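Local coordinates for protein alpha-glucosidase (PDB 5HQA) that hydrolyses alpha-glucosides as a calcium-binding, chloride-activated glycoside hydrolase of family 97 and binds the inhibitor acarbose, at residues A[437-442]-A[449-454]; A[383-388]-A[431-436]; A[455-460]-A[486-491]; A[245-250]-A[443-448]. One frame throughout, in Å; residues are numbered along the deposited sequence.

Following the chain, interaction 4 opens first: the short helix in 245-250, in the N-terminal region, waits 192 residues for 443-448 and so fastens that region to the catalytic barrel. Nested inside this long loop, interaction 2 pairs strands 384-388 and 432-435 as neighbours in the parallel sheet. Interaction 1 begins at the very next residue, folding 437-442 back on 449-454; its segments alternate with those of interaction 4, so the two cross. Interaction 3 follows in series, bringing 455-460, the continuation of strand 451-454, against 486-491. Interactions 1, 2 and 3 all touch the bound inhibitor, and interactions 1 and 3 share its calcium ion; interaction 4 lies away from that site.

Interaction 1. Residues A[437-442]-A[449-454]; sequences EPIKDT and PNWITR. With CA (calcium ion), chain C; AC1 (4,6-dideoxy-4-{[(1S,4R,5S,6S)-4,5,6-trihydroxy-3-(hydroxymethyl)cyclohex-2-en-1-yl]amino}-alpha-D-glucopyranose), chain B.
R454 covers the loop 437-442 from P438 to D441, and its side chain can be followed atom by atom. CB packs on the proline ring, 3.9 Å from P438 CG, and CG stays on the same ring at 3.8 Å from that carbon. With chi1 at 75°, CG sits between the backbone N and carbonyl carbon, and the chain then bends at chi3, carrying CD past the backbone of I439. NE meets an ordered water at 3.0 Å, which donates in turn to D441 OD2. That carboxylate oxygen lies well out of the guanidinium plane, so its direct influence on R454 is one of charge alone, while D441 OD1 is engaged by the backbone N of G443. NH1 donates to I439 O at 2.8 Å (156°); the acceptor lies in the guanidinium plane, although NH1 itself stands above the carbonyl plane. NH2 ends over the centre of the W451 indole, 3.3 Å above its plane, whereas D441 CA and CB cover the other face of the guanidinium. The I439 methyl CG2 adds an apolar touch, 3.9 Å from W451 CH2. At the start of this loop E437 OE2 binds calcium at 2.4 Å, beside the inhibitor. Active-site residues on loops after the C-terminal ends of parallel strands are characteristic of the TIM barrel; here one such loop supplies a ligand of the calcium site.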
# COMPACT_ATOMS: atom_id res chain seq x y z
N GLU A 437 -9.58 1.54 4.60
CA GLU A 437 -9.86 0.24 5.19
C GLU A 437 -9.96 -0.82 4.09
O GLU A 437 -11.01 -1.44 3.90
CB GLU A 437 -11.12 0.26 6.05
CG GLU A 437 -11.04 1.28 7.19
CD GLU A 437 -11.20 2.71 6.69
OE1 GLU A 437 -12.16 2.95 5.93
OE2 GLU A 437 -10.35 3.58 7.02
N PRO A 438 -8.87 -1.05 3.35
CA PRO A 438 -8.91 -1.89 2.16
C PRO A 438 -8.47 -3.31 2.45
O PRO A 438 -8.14 -3.64 3.59
CB PRO A 438 -7.88 -1.22 1.25
CG PRO A 438 -6.79 -0.89 2.25
CD PRO A 438 -7.52 -0.49 3.54
N ILE A 439 -8.44 -4.13 1.40
CA ILE A 439 -7.54 -5.28 1.38
C ILE A 439 -6.13 -4.76 1.11
O ILE A 439 -5.95 -3.76 0.39
CB ILE A 439 -7.98 -6.31 0.32
CG1 ILE A 439 -7.03 -7.51 0.27
CG2 ILE A 439 -8.04 -5.66 -1.08
CD1 ILE A 439 -7.08 -8.38 1.52
N LYS A 440 -5.13 -5.41 1.70
CA LYS A 440 -3.75 -5.02 1.44
C LYS A 440 -3.45 -5.06 -0.06
O LYS A 440 -4.06 -5.82 -0.82
CB LYS A 440 -2.79 -5.95 2.19
CG LYS A 440 -2.85 -7.39 1.67
CD LYS A 440 -2.20 -8.37 2.65
CE LYS A 440 -2.29 -9.79 2.10
NZ LYS A 440 -1.68 -10.81 3.02
N ASP A 441 -2.53 -4.20 -0.48
CA ASP A 441 -2.10 -4.13 -1.87
C ASP A 441 -1.33 -5.40 -2.23
O ASP A 441 -0.42 -5.80 -1.50
CB ASP A 441 -1.23 -2.88 -2.06
CG ASP A 441 -0.92 -2.56 -3.53
OD1 ASP A 441 -0.92 -3.48 -4.37
OD2 ASP A 441 -0.66 -1.36 -3.83
N THR A 442 -1.72 -6.06 -3.33
CA THR A 442 -0.97 -7.22 -3.80
C THR A 442 -0.57 -7.05 -5.27
O THR A 442 -0.31 -8.05 -5.96
CB THR A 442 -1.75 -8.52 -3.59
OG1 THR A 442 -2.99 -8.48 -4.32
CG2 THR A 442 -2.07 -8.71 -2.10
N PRO A 449 -5.45 -0.65 -13.64
CA PRO A 449 -4.73 0.59 -13.31
C PRO A 449 -5.60 1.71 -12.77
O PRO A 449 -5.05 2.78 -12.46
CB PRO A 449 -4.09 0.98 -14.65
CG PRO A 449 -3.98 -0.33 -15.41
CD PRO A 449 -5.21 -1.09 -15.02
N ASN A 450 -6.91 1.54 -12.63
CA ASN A 450 -7.69 2.56 -11.94
C ASN A 450 -7.73 2.35 -10.44
O ASN A 450 -8.30 3.18 -9.72
CB ASN A 450 -9.12 2.62 -12.50
CG ASN A 450 -9.92 1.41 -12.14
OD1 ASN A 450 -9.43 0.28 -12.22
ND2 ASN A 450 -11.16 1.61 -11.71
N TRP A 451 -7.15 1.26 -9.93
CA TRP A 451 -7.03 1.05 -8.49
C TRP A 451 -5.75 1.75 -8.04
O TRP A 451 -4.69 1.14 -7.89
CB TRP A 451 -7.02 -0.44 -8.15
CG TRP A 451 -7.53 -0.72 -6.76
CD1 TRP A 451 -7.79 0.19 -5.78
CD2 TRP A 451 -7.87 -2.00 -6.22
NE1 TRP A 451 -8.28 -0.44 -4.65
CE2 TRP A 451 -8.33 -1.79 -4.90
CE3 TRP A 451 -7.84 -3.31 -6.72
CZ2 TRP A 451 -8.76 -2.83 -4.08
CZ3 TRP A 451 -8.27 -4.34 -5.90
CH2 TRP A 451 -8.72 -4.10 -4.60
N ILE A 452 -5.85 3.06 -7.83
CA ILE A 452 -4.65 3.89 -7.84
C ILE A 452 -3.92 3.88 -6.50
O ILE A 452 -2.69 3.96 -6.47
CB ILE A 452 -4.97 5.32 -8.30
CG1 ILE A 452 -6.08 5.93 -7.45
CG2 ILE A 452 -5.36 5.31 -9.76
CD1 ILE A 452 -6.37 7.37 -7.80
N THR A 453 -4.63 3.76 -5.38
CA THR A 453 -3.96 3.81 -4.09
C THR A 453 -4.92 3.28 -3.03
O THR A 453 -6.08 2.96 -3.30
CB THR A 453 -3.48 5.24 -3.79
OG1 THR A 453 -2.54 5.22 -2.71
CG2 THR A 453 -4.66 6.17 -3.42
N ARG A 454 -4.41 3.17 -1.80
CA ARG A 454 -5.23 2.71 -0.68
C ARG A 454 -4.55 3.14 0.61
O ARG A 454 -3.39 3.57 0.62
CB ARG A 454 -5.43 1.19 -0.71
CG ARG A 454 -4.19 0.39 -0.27
CD ARG A 454 -4.31 -1.05 -0.76
NE ARG A 454 -4.37 -1.10 -2.22
CZ ARG A 454 -5.07 -1.98 -2.92
NH1 ARG A 454 -5.79 -2.91 -2.30
NH2 ARG A 454 -5.05 -1.93 -4.25
CA CA C . -8.69 4.94 8.14
C1 AC1 B . -11.84 4.78 13.00
O2 AC1 B . -10.33 2.97 12.60
C2 AC1 B . -11.15 3.95 11.94
C4A AC1 B . -11.98 9.27 6.59
C3 AC1 B . -10.34 4.81 11.00
O3 AC1 B . -9.64 3.99 10.05
C4 AC1 B . -11.24 5.81 10.32
N4A AC1 B . -10.59 6.51 9.17
C5 AC1 B . -11.54 6.75 11.47
O5 AC1 B . -12.43 6.04 12.43
C6 AC1 B . -12.20 8.04 11.08
C1B AC1 B . -11.40 6.54 7.90
C2B AC1 B . -10.53 7.26 6.68
O2B AC1 B . -9.25 6.64 6.64
C3B AC1 B . -10.49 8.66 6.84
O3B AC1 B . -9.59 9.31 5.90
O4 AC1 B . -11.99 10.66 6.88
C5B AC1 B . -13.00 8.62 7.38
C7B AC1 B . -12.68 7.16 8.03
C6B AC1 B . -14.46 8.98 7.07
O6B AC1 B . -14.80 8.38 5.86
O HOH W 1 -2.25 0.68 -3.27

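Interaction 2. Residues A[383-388]-A[431-436]; sequences SQVKTG and ISINTH. With AC1 (4,6-dideoxy-4-{[(1S,4R,5S,6S)-4,5,6-trihydroxy-3-(hydroxymethyl)cyclohex-2-en-1-yl]amino}-alpha-D-glucopyranose), chain B.
K386 and H436 meet beneath the bound acarviosine unit, with K386 CE 3.4 Å from the centroid of the imidazole and only 6° off its normal, a CH-pi contact over the face. Each also donates to the unsaturated cyclitol ring: K386 NZ to O3B at 2.8 Å and H436 ND1 to O2B at 2.7 Å, the latter nearly straight at 172° with O2B in the plane of the imidazole. The lysine reaches that far because its chain is fully extended, CG anti to the backbone N (chi1 175°), and E311 holds its ammonium group in a salt bridge. A leucine in place of H436 would probably leave O2B without its ND1 donor and D489 without one of its partners, and strip K386 CE of its aromatic support.

D489 OD2 belongs to the second shell, accepting from both H436 NE2 and N434 ND2 and thereby fixing the rotation of the imidazole. Behind these groups runs a ladder of five backbone bonds in parallel register, from S432 N to S383 O at 2.8 Å through to H436 N and T387 O at 2.9 Å. The opposite face of the sheet, bearing V385, T387, I433 and T435, packs on helices 363-379 and 413-428; there V385 CG2 lies 3.6 Å from I431 CG2. Adjacent parallel strands with helices outside and substrate-binding residues toward their C-terminal ends typify the TIM barrel and its catalytic pocket.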
# COMPACT_ATOMS: atom_id res chain seq x y z
N SER A 383 -13.98 11.90 -11.47
CA SER A 383 -13.09 10.88 -12.01
C SER A 383 -12.40 10.02 -10.96
O SER A 383 -11.86 8.96 -11.31
CB SER A 383 -12.00 11.52 -12.87
OG SER A 383 -12.55 12.07 -14.05
N GLN A 384 -12.35 10.45 -9.69
CA GLN A 384 -11.72 9.69 -8.62
C GLN A 384 -12.68 9.64 -7.44
O GLN A 384 -13.37 10.63 -7.16
CB GLN A 384 -10.38 10.31 -8.17
CG GLN A 384 -9.36 10.39 -9.30
CD GLN A 384 -8.04 11.08 -8.90
OE1 GLN A 384 -7.94 11.74 -7.85
NE2 GLN A 384 -7.02 10.93 -9.76
N VAL A 385 -12.74 8.49 -6.77
CA VAL A 385 -13.61 8.29 -5.62
C VAL A 385 -12.80 7.63 -4.51
O VAL A 385 -12.09 6.64 -4.75
CB VAL A 385 -14.84 7.43 -5.96
CG1 VAL A 385 -15.64 7.08 -4.71
CG2 VAL A 385 -15.73 8.17 -6.97
N LYS A 386 -12.87 8.20 -3.31
CA LYS A 386 -12.32 7.59 -2.11
C LYS A 386 -13.42 6.76 -1.45
O LYS A 386 -14.50 7.28 -1.18
CB LYS A 386 -11.82 8.67 -1.15
CG LYS A 386 -11.34 8.16 0.20
CD LYS A 386 -10.86 9.34 1.05
CE LYS A 386 -10.50 8.90 2.46
NZ LYS A 386 -10.15 10.07 3.29
N THR A 387 -13.15 5.47 -1.23
CA THR A 387 -14.10 4.58 -0.56
C THR A 387 -13.63 4.30 0.86
O THR A 387 -12.46 4.51 1.21
CB THR A 387 -14.27 3.27 -1.33
OG1 THR A 387 -13.00 2.61 -1.43
CG2 THR A 387 -14.83 3.53 -2.74
N GLY A 388 -14.55 3.82 1.68
CA GLY A 388 -14.24 3.60 3.08
C GLY A 388 -15.06 2.46 3.64
O GLY A 388 -16.21 2.26 3.24
N ILE A 431 -13.77 5.86 -13.59
CA ILE A 431 -13.53 6.35 -12.24
C ILE A 431 -12.42 5.51 -11.61
O ILE A 431 -12.42 4.28 -11.73
CB ILE A 431 -14.81 6.30 -11.39
CG1 ILE A 431 -15.82 7.34 -11.91
CG2 ILE A 431 -14.50 6.48 -9.90
CD1 ILE A 431 -17.18 7.27 -11.25
N SER A 432 -11.46 6.18 -10.97
CA SER A 432 -10.39 5.55 -10.21
C SER A 432 -10.74 5.53 -8.73
O SER A 432 -11.45 6.41 -8.23
CB SER A 432 -9.07 6.28 -10.42
OG SER A 432 -8.68 6.18 -11.78
N ILE A 433 -10.21 4.53 -8.02
CA ILE A 433 -10.62 4.22 -6.65
C ILE A 433 -9.43 4.33 -5.72
O ILE A 433 -8.35 3.78 -6.00
CB ILE A 433 -11.25 2.81 -6.56
CG1 ILE A 433 -12.56 2.77 -7.36
CG2 ILE A 433 -11.52 2.43 -5.11
CD1 ILE A 433 -13.62 3.74 -6.83
N ASN A 434 -9.63 5.03 -4.60
CA ASN A 434 -8.70 5.15 -3.49
C ASN A 434 -9.38 4.51 -2.28
O ASN A 434 -10.34 5.08 -1.74
CB ASN A 434 -8.37 6.63 -3.25
CG ASN A 434 -7.72 6.91 -1.91
OD1 ASN A 434 -7.21 6.01 -1.23
ND2 ASN A 434 -7.72 8.19 -1.52
N THR A 435 -8.94 3.32 -1.88
CA THR A 435 -9.67 2.51 -0.90
C THR A 435 -9.10 2.70 0.50
O THR A 435 -7.95 2.32 0.75
CB THR A 435 -9.62 1.02 -1.25
OG1 THR A 435 -9.99 0.82 -2.62
CG2 THR A 435 -10.57 0.23 -0.34
N HIS A 436 -9.91 3.22 1.42
CA HIS A 436 -9.55 3.20 2.83
C HIS A 436 -10.22 2.02 3.53
O HIS A 436 -11.28 1.55 3.11
CB HIS A 436 -9.89 4.53 3.51
CG HIS A 436 -8.93 5.62 3.17
ND1 HIS A 436 -8.42 6.50 4.10
CD2 HIS A 436 -8.34 5.94 1.99
CE1 HIS A 436 -7.58 7.33 3.50
NE2 HIS A 436 -7.52 7.02 2.22
C1 AC1 B . -11.84 4.78 13.00
O2 AC1 B . -10.33 2.97 12.60
C2 AC1 B . -11.15 3.95 11.94
C4A AC1 B . -11.98 9.27 6.59
C3 AC1 B . -10.34 4.81 11.00
O3 AC1 B . -9.64 3.99 10.05
C4 AC1 B . -11.24 5.81 10.32
N4A AC1 B . -10.59 6.51 9.17
C5 AC1 B . -11.54 6.75 11.47
O5 AC1 B . -12.43 6.04 12.43
C6 AC1 B . -12.20 8.04 11.08
C1B AC1 B . -11.40 6.54 7.90
C2B AC1 B . -10.53 7.26 6.68
O2B AC1 B . -9.25 6.64 6.64
C3B AC1 B . -10.49 8.66 6.84
O3B AC1 B . -9.59 9.31 5.90
O4 AC1 B . -11.99 10.66 6.88
C5B AC1 B . -13.00 8.62 7.38
C7B AC1 B . -12.68 7.16 8.03
C6B AC1 B . -14.46 8.98 7.07
O6B AC1 B . -14.80 8.38 5.86
O HOH W 2 -9.81 8.38 -13.21
O HOH W 3 -13.33 0.16 -2.78

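Interaction 3. Residues A[455-460]-A[486-491]; sequences EGARGQ and GPMDFT. With CA (calcium ion), chain C; AC1 (4,6-dideoxy-4-{[(1S,4R,5S,6S)-4,5,6-trihydroxy-3-(hydroxymethyl)cyclohex-2-en-1-yl]amino}-alpha-D-glucopyranose), chain B.
Q460 is bonded twice to the end of 486-491. Its backbone N donates to F490 O at 3.0 Å (163°), lying in the carbonyl plane, and its side-chain NE2 reaches T491 O at 3.1 Å, bent to 148°. A second donor, T491 OG1, meets F490 O at 2.8 Å, so this buried carbonyl is gripped from both segments. The Q460 chain can fold back to T491 because it bends at chi2 (82°); its OE1 turns to N463 instead.

At the other end, E455 OE1 binds calcium at 2.3 Å, while a water within hydrogen-bonding distance of E455 OE2 and D489 O lies between the metal ligand and the facing segment. The D489 carboxylate is itself held through OD1 by Y266 OH.

Between these polar ends lie F490 and M488, packed on the backbone and on A457. The F490 ring presents a face to the backbone, with Q460 N 3.8 Å above its centre and G459 CA 3.6 Å from CE1. The extended M488 chain brings its CE methyl to within 3.7 Å of A457 CB. Around this core, F490 rests on I475 and L478 of helix 474-478, and M488 on helix 482-485, whose R482 NH1 bonds to both E455 O and P487 O. D489 touches T453 of strand 451-454, placing both loops beside that barrel strand.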
# COMPACT_ATOMS: atom_id res chain seq x y z
N GLU A 455 -5.28 3.00 1.71
CA GLU A 455 -4.70 3.28 3.01
C GLU A 455 -4.12 1.98 3.58
O GLU A 455 -3.01 1.59 3.21
CB GLU A 455 -5.75 3.92 3.93
CG GLU A 455 -5.17 4.55 5.18
CD GLU A 455 -6.25 5.24 6.01
OE1 GLU A 455 -7.22 4.56 6.42
OE2 GLU A 455 -6.13 6.46 6.22
N GLY A 456 -4.84 1.29 4.46
CA GLY A 456 -4.35 -0.02 4.90
C GLY A 456 -3.12 0.02 5.78
O GLY A 456 -2.25 -0.88 5.69
N ALA A 457 -3.03 1.03 6.64
CA ALA A 457 -1.95 1.32 7.58
C ALA A 457 -2.35 2.60 8.29
O ALA A 457 -3.24 3.32 7.83
CB ALA A 457 -0.59 1.49 6.88
N ARG A 458 -1.68 2.89 9.39
CA ARG A 458 -1.90 4.17 10.06
C ARG A 458 -1.29 5.30 9.24
O ARG A 458 -0.07 5.34 9.02
CB ARG A 458 -1.31 4.15 11.46
CG ARG A 458 -2.15 3.36 12.46
CD ARG A 458 -1.47 3.26 13.82
NE ARG A 458 -1.18 4.58 14.41
CZ ARG A 458 -1.52 4.95 15.64
NH1 ARG A 458 -2.20 4.13 16.44
NH2 ARG A 458 -1.19 6.16 16.08
N GLY A 459 -2.13 6.23 8.77
CA GLY A 459 -1.69 7.42 8.10
C GLY A 459 -1.80 8.66 8.97
O GLY A 459 -1.87 8.59 10.20
N GLN A 460 -1.84 9.82 8.30
CA GLN A 460 -1.84 11.11 8.98
C GLN A 460 -3.01 11.27 9.95
O GLN A 460 -2.89 11.97 10.96
CB GLN A 460 -1.88 12.23 7.95
CG GLN A 460 -1.57 13.62 8.49
CD GLN A 460 -0.08 13.86 8.61
OE1 GLN A 460 0.51 13.68 9.68
NE2 GLN A 460 0.55 14.26 7.50
N GLY A 486 2.82 -1.61 -2.05
CA GLY A 486 2.40 -0.70 -3.10
C GLY A 486 2.06 0.68 -2.55
O GLY A 486 2.30 0.97 -1.37
N PRO A 487 1.47 1.54 -3.39
CA PRO A 487 1.26 2.95 -2.99
C PRO A 487 0.33 3.09 -1.79
O PRO A 487 -0.55 2.26 -1.55
CB PRO A 487 0.66 3.60 -4.24
CG PRO A 487 0.17 2.45 -5.10
CD PRO A 487 1.11 1.31 -4.80
N MET A 488 0.53 4.17 -1.03
CA MET A 488 -0.31 4.45 0.12
C MET A 488 -0.78 5.89 0.10
O MET A 488 0.03 6.80 -0.13
CB MET A 488 0.42 4.18 1.44
CG MET A 488 -0.43 4.56 2.65
SD MET A 488 0.46 4.37 4.20
CE MET A 488 -0.81 4.86 5.39
N ASP A 489 -2.07 6.08 0.34
CA ASP A 489 -2.67 7.40 0.55
C ASP A 489 -2.47 7.79 2.02
O ASP A 489 -3.33 7.58 2.88
CB ASP A 489 -4.16 7.37 0.18
CG ASP A 489 -4.84 8.74 0.25
OD1 ASP A 489 -4.23 9.74 -0.20
OD2 ASP A 489 -6.00 8.80 0.74
N PHE A 490 -1.28 8.35 2.31
CA PHE A 490 -0.91 8.71 3.68
C PHE A 490 -1.50 10.06 4.11
O PHE A 490 -1.64 10.30 5.32
CB PHE A 490 0.62 8.76 3.81
CG PHE A 490 1.11 9.04 5.21
CD1 PHE A 490 1.32 8.00 6.10
CD2 PHE A 490 1.35 10.35 5.63
CE1 PHE A 490 1.76 8.25 7.40
CE2 PHE A 490 1.78 10.61 6.93
CZ PHE A 490 1.98 9.56 7.81
N THR A 491 -1.88 10.90 3.15
CA THR A 491 -2.27 12.31 3.27
C THR A 491 -1.18 13.10 4.00
O THR A 491 -1.37 13.55 5.14
CB THR A 491 -3.65 12.49 3.94
OG1 THR A 491 -3.58 12.26 5.35
CG2 THR A 491 -4.68 11.54 3.32
CA CA C . -8.69 4.94 8.14
C1 AC1 B . -11.84 4.78 13.00
O2 AC1 B . -10.33 2.97 12.60
C2 AC1 B . -11.15 3.95 11.94
C4A AC1 B . -11.98 9.27 6.59
C3 AC1 B . -10.34 4.81 11.00
O3 AC1 B . -9.64 3.99 10.05
C4 AC1 B . -11.24 5.81 10.32
N4A AC1 B . -10.59 6.51 9.17
C5 AC1 B . -11.54 6.75 11.47
O5 AC1 B . -12.43 6.04 12.43
C6 AC1 B . -12.20 8.04 11.08
C1B AC1 B . -11.40 6.54 7.90
C2B AC1 B . -10.53 7.26 6.68
O2B AC1 B . -9.25 6.64 6.64
C3B AC1 B . -10.49 8.66 6.84
O3B AC1 B . -9.59 9.31 5.90
O4 AC1 B . -11.99 10.66 6.88
C5B AC1 B . -13.00 8.62 7.38
C7B AC1 B . -12.68 7.16 8.03
C6B AC1 B . -14.46 8.98 7.07
O6B AC1 B . -14.80 8.38 5.86
O HOH W 4 -3.84 7.78 5.62

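Interaction 4. Residues A[245-250]-A[443-448]; sequences IILNLN and GLRRTY
L247 and R445 cross at about a right angle, with L247 CD2 3.7 Å above the guanidinium plane and over its centre. One face of the guanidinium is thus covered by an apolar branch, while R445 NH2 makes a salt bridge with E72. R446 is oriented differently: CG is anti to the backbone N (chi1 175°) and the chain runs straight to NE, so the tip reaches the helix end. There NH1 donates to L247 O at 3.2 Å (156°), from the face opposite to N250 N, and to a water 2.9 Å from NH1, which lies near N248 OD1, itself held by W66 NE1. A leucine here would probably leave L247 O with N250 N alone of these two donors, and the water and W66, its cation-pi partner, without the charged group.

The N250 amide lies against the peptide of G443, CG 3.1 Å from G443 O, while ND2 turns to I246 O at 2.8 Å and to T442 O. A CB on G443 would collide with ND2. Water links N250 OD1 to T447 OG1, also hydrogen-bonded to E251 O. Chemically, a single arginine bond links the segments directly; N250 braces its own helix end and reaches T442, while water and L247's cover on R445 add the rest.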
# COMPACT_ATOMS: atom_id res chain seq x y z
N ILE A 245 9.05 -7.15 -7.73
CA ILE A 245 8.55 -8.52 -7.79
C ILE A 245 7.02 -8.55 -7.66
O ILE A 245 6.35 -9.33 -8.35
CB ILE A 245 9.24 -9.39 -6.73
CG1 ILE A 245 8.88 -10.86 -6.92
CG2 ILE A 245 8.90 -8.93 -5.30
CD1 ILE A 245 9.69 -11.78 -6.04
N ILE A 246 6.44 -7.69 -6.82
CA ILE A 246 4.98 -7.73 -6.64
C ILE A 246 4.28 -7.40 -7.95
O ILE A 246 3.38 -8.12 -8.39
CB ILE A 246 4.54 -6.78 -5.51
CG1 ILE A 246 5.16 -7.20 -4.17
CG2 ILE A 246 3.01 -6.78 -5.40
CD1 ILE A 246 4.87 -8.65 -3.77
N LEU A 247 4.68 -6.31 -8.61
CA LEU A 247 4.08 -5.98 -9.90
C LEU A 247 4.33 -7.07 -10.93
O LEU A 247 3.44 -7.42 -11.71
CB LEU A 247 4.63 -4.66 -10.43
CG LEU A 247 4.15 -3.37 -9.75
CD1 LEU A 247 4.95 -2.20 -10.30
CD2 LEU A 247 2.66 -3.17 -9.99
N ASN A 248 5.55 -7.62 -10.96
CA ASN A 248 5.90 -8.60 -11.99
C ASN A 248 5.09 -9.88 -11.87
O ASN A 248 4.98 -10.63 -12.85
CB ASN A 248 7.39 -8.93 -11.94
CG ASN A 248 8.21 -7.98 -12.79
OD1 ASN A 248 7.74 -7.52 -13.84
ND2 ASN A 248 9.43 -7.68 -12.36
N LEU A 249 4.53 -10.16 -10.70
CA LEU A 249 3.75 -11.38 -10.52
C LEU A 249 2.28 -11.18 -10.85
O LEU A 249 1.52 -12.15 -10.78
CB LEU A 249 3.92 -11.90 -9.10
CG LEU A 249 5.32 -12.44 -8.82
CD1 LEU A 249 5.42 -12.88 -7.39
CD2 LEU A 249 5.65 -13.62 -9.76
N ASN A 250 1.86 -9.98 -11.21
CA ASN A 250 0.47 -9.74 -11.56
C ASN A 250 0.25 -9.81 -13.07
O ASN A 250 1.18 -9.65 -13.87
CB ASN A 250 0.02 -8.38 -11.03
CG ASN A 250 -0.41 -8.45 -9.59
OD1 ASN A 250 -1.59 -8.63 -9.29
ND2 ASN A 250 0.56 -8.37 -8.68
N GLY A 443 -0.49 -5.80 -5.74
CA GLY A 443 -0.03 -5.51 -7.08
C GLY A 443 -1.09 -5.44 -8.15
O GLY A 443 -0.75 -5.35 -9.34
N LEU A 444 -2.38 -5.48 -7.78
CA LEU A 444 -3.43 -5.54 -8.79
C LEU A 444 -3.57 -4.25 -9.59
O LEU A 444 -4.23 -4.26 -10.64
CB LEU A 444 -4.76 -5.90 -8.13
CG LEU A 444 -4.85 -7.37 -7.71
CD1 LEU A 444 -5.99 -7.58 -6.73
CD2 LEU A 444 -5.05 -8.23 -8.96
N ARG A 445 -2.95 -3.14 -9.15
CA ARG A 445 -2.91 -1.93 -9.97
C ARG A 445 -2.29 -2.19 -11.35
O ARG A 445 -2.57 -1.45 -12.29
CB ARG A 445 -2.14 -0.82 -9.26
CG ARG A 445 -0.67 -1.17 -8.97
CD ARG A 445 0.02 -0.10 -8.13
NE ARG A 445 1.28 -0.57 -7.53
CZ ARG A 445 2.49 -0.08 -7.81
NH1 ARG A 445 2.66 0.90 -8.69
NH2 ARG A 445 3.56 -0.58 -7.18
N ARG A 446 -1.45 -3.22 -11.49
CA ARG A 446 -0.95 -3.54 -12.82
C ARG A 446 -2.08 -4.00 -13.72
O ARG A 446 -2.20 -3.56 -14.87
CB ARG A 446 0.13 -4.62 -12.75
CG ARG A 446 0.57 -5.04 -14.16
CD ARG A 446 1.59 -6.14 -14.16
NE ARG A 446 2.13 -6.31 -15.50
CZ ARG A 446 3.08 -7.18 -15.82
NH1 ARG A 446 3.61 -7.96 -14.89
NH2 ARG A 446 3.51 -7.26 -17.07
N THR A 447 -2.94 -4.87 -13.20
CA THR A 447 -4.03 -5.46 -13.97
C THR A 447 -5.19 -4.49 -14.13
O THR A 447 -5.84 -4.47 -15.19
CB THR A 447 -4.50 -6.73 -13.26
OG1 THR A 447 -3.36 -7.51 -12.87
CG2 THR A 447 -5.38 -7.56 -14.18
N TYR A 448 -5.45 -3.69 -13.10
CA TYR A 448 -6.57 -2.74 -13.05
C TYR A 448 -5.99 -1.39 -12.67
O TYR A 448 -6.02 -1.00 -11.49
CB TYR A 448 -7.64 -3.18 -12.06
CG TYR A 448 -8.15 -4.56 -12.38
CD1 TYR A 448 -9.07 -4.76 -13.40
CD2 TYR A 448 -7.67 -5.67 -11.70
CE1 TYR A 448 -9.53 -6.02 -13.72
CE2 TYR A 448 -8.12 -6.94 -12.01
CZ TYR A 448 -9.05 -7.11 -13.02
OH TYR A 448 -9.49 -8.37 -13.33
O HOH W 5 5.96 -9.39 -15.76
O HOH W 6 -2.99 -9.72 -11.43